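Local coordinates for protein yesU (Bacillus subtilis, PDB 1OQ1) that is of unknown function but has a galectin-like fold and belongs to a family in the concanavalin clan, at residues 31-34 with 39-42. Sequence-based numbering, arbitrary orientation.
Sequences GQIS and SLHL
Ser34 and His41 form an antiparallel hydrogen-bonded pair of a beta hairpin. His41 N reaches Ser34 O at 2.7 Å, a bond nearly straight at the hydrogen (168°), whereas Ser34 N meets His41 O at 3.1 Å. Ile33 and Leu42 make the adjoining non-hydrogen-bonded pair, where Leu42 CA sends a C-H toward Gln32 O (3.5 Å); beyond it Gln32 bonds to Ser43.

Ile33 can be followed outward from CB, where its two branches part. With chi1 at -63°, CG2 lies anti to the backbone N and meets Leu40 CD1 at 3.9 Å, the two side chains passing at a slant. CG1 runs alongside Leu42, touching CD2 at 4.0 Å, and chi2 of 169° extends CD1 beyond these contacts. On the other face Ser34 CB and His41 CB pack 3.8 Å apart; weak bonds join Ser34 OG to Asp36 N and His41 NE2 to Asp36 O.

Strand 40-44 also pairs with strand 209-222 (Leu40 with Tyr212, Leu42 with Ala210), tying the hairpin into one sheet of the galectin-like fold. Backbone bonds thus fix the register, while Ile33, Leu40 and Leu42 add apolar contact; Phe53 and Phe51 of the other sheet touch Ile33 and Leu42.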
ATOM      1  N   GLY A  31       8.509  12.268   4.779  1.00  9.86           N
ATOM      2  CA  GLY A  31       7.185  12.594   4.289  1.00  9.64           C
ATOM      3  C   GLY A  31       6.668  13.855   4.952  1.00 12.08           C
ATOM      4  O   GLY A  31       7.045  14.178   6.079  1.00 12.20           O
ATOM      5  N   GLN A  32       5.805  14.575   4.248  1.00 12.78           N
ATOM      6  CA  GLN A  32       5.224  15.800   4.774  1.00 16.41           C
ATOM      7  C   GLN A  32       3.713  15.588   4.840  1.00 15.81           C
ATOM      8  O   GLN A  32       3.101  15.178   3.856  1.00 14.47           O
ATOM      9  CB  GLN A  32       5.571  16.965   3.846  1.00 21.83           C
ATOM     10  CG  GLN A  32       5.332  18.337   4.432  1.00 30.63           C
ATOM     11  CD  GLN A  32       5.960  19.430   3.590  1.00 35.20           C
ATOM     12  OE1 GLN A  32       5.874  20.612   3.921  1.00 39.51           O
ATOM     13  NE2 GLN A  32       6.600  19.038   2.493  1.00 37.67           N
ATOM     14  N   ILE A  33       3.127  15.862   6.001  1.00 15.31           N
ATOM     15  CA  ILE A  33       1.695  15.682   6.220  1.00 16.82           C
ATOM     16  C   ILE A  33       0.919  16.998   6.267  1.00 17.90           C
ATOM     17  O   ILE A  33       1.343  17.959   6.912  1.00 16.29           O
ATOM     18  CB  ILE A  33       1.455  14.916   7.542  1.00 17.43           C
ATOM     19  CG1 ILE A  33       2.060  13.515   7.441  1.00 16.98           C
ATOM     20  CG2 ILE A  33      -0.029  14.851   7.856  1.00 18.00           C
ATOM     21  CD1 ILE A  33       2.114  12.774   8.756  1.00 18.37           C
ATOM     22  N   SER A  34      -0.224  17.022   5.586  1.00 16.07           N
ATOM     23  CA  SER A  34      -1.091  18.196   5.532  1.00 18.35           C
ATOM     24  C   SER A  34      -2.548  17.739   5.456  1.00 18.46           C
ATOM     25  O   SER A  34      -2.835  16.653   4.953  1.00 16.82           O
ATOM     26  CB  SER A  34      -0.755  19.038   4.301  1.00 19.95           C
ATOM     27  OG  SER A  34      -1.812  19.924   3.990  1.00 27.57           O
ATOM     28  N   SER A  39      -8.551  16.422   4.239  1.00 14.09           N
ATOM     29  CA  SER A  39      -8.137  15.173   3.614  1.00 12.51           C
ATOM     30  C   SER A  39      -6.623  15.060   3.751  1.00 11.72           C
ATOM     31  O   SER A  39      -5.923  16.068   3.743  1.00 12.30           O
ATOM     32  CB  SER A  39      -8.536  15.164   2.138  1.00 14.13           C
ATOM     33  OG  SER A  39      -7.964  16.264   1.452  1.00 17.72           O
ATOM     34  N   LEU A  40      -6.121  13.835   3.873  1.00  9.57           N
ATOM     35  CA  LEU A  40      -4.685  13.624   4.027  1.00  8.41           C
ATOM     36  C   LEU A  40      -3.888  13.916   2.759  1.00  9.47           C
ATOM     37  O   LEU A  40      -4.056  13.248   1.736  1.00  8.66           O
ATOM     38  CB  LEU A  40      -4.400  12.184   4.469  1.00  8.16           C
ATOM     39  CG  LEU A  40      -2.917  11.788   4.535  1.00  8.65           C
ATOM     40  CD1 LEU A  40      -2.217  12.603   5.608  1.00  9.23           C
ATOM     41  CD2 LEU A  40      -2.787  10.308   4.841  1.00 10.41           C
ATOM     42  N   HIS A  41      -3.025  14.923   2.838  1.00  9.15           N
ATOM     43  CA  HIS A  41      -2.159  15.284   1.722  1.00  7.82           C
ATOM     44  C   HIS A  41      -0.765  14.795   2.094  1.00  8.02           C
ATOM     45  O   HIS A  41      -0.245  15.153   3.150  1.00 10.22           O
ATOM     46  CB  HIS A  41      -2.106  16.802   1.528  1.00 10.45           C
ATOM     47  CG  HIS A  41      -3.352  17.387   0.943  1.00 12.88           C
ATOM     48  ND1 HIS A  41      -3.396  17.928  -0.324  1.00 15.03           N
ATOM     49  CD2 HIS A  41      -4.596  17.526   1.456  1.00 14.43           C
ATOM     50  CE1 HIS A  41      -4.615  18.377  -0.565  1.00 14.55           C
ATOM     51  NE2 HIS A  41      -5.362  18.145   0.499  1.00 16.11           N
ATOM     52  N   LEU A  42      -0.173  13.956   1.251  1.00  7.40           N
ATOM     53  CA  LEU A  42       1.175  13.464   1.515  1.00  7.39           C
ATOM     54  C   LEU A  42       2.128  13.991   0.448  1.00  7.62           C
ATOM     55  O   LEU A  42       1.888  13.826  -0.752  1.00  7.31           O
ATOM     56  CB  LEU A  42       1.211  11.927   1.529  1.00  7.27           C
ATOM     57  CG  LEU A  42       0.542  11.229   2.719  1.00  7.60           C
ATOM     58  CD1 LEU A  42       0.710   9.718   2.583  1.00  8.70           C
ATOM     59  CD2 LEU A  42       1.161  11.716   4.025  1.00  8.70           C
TER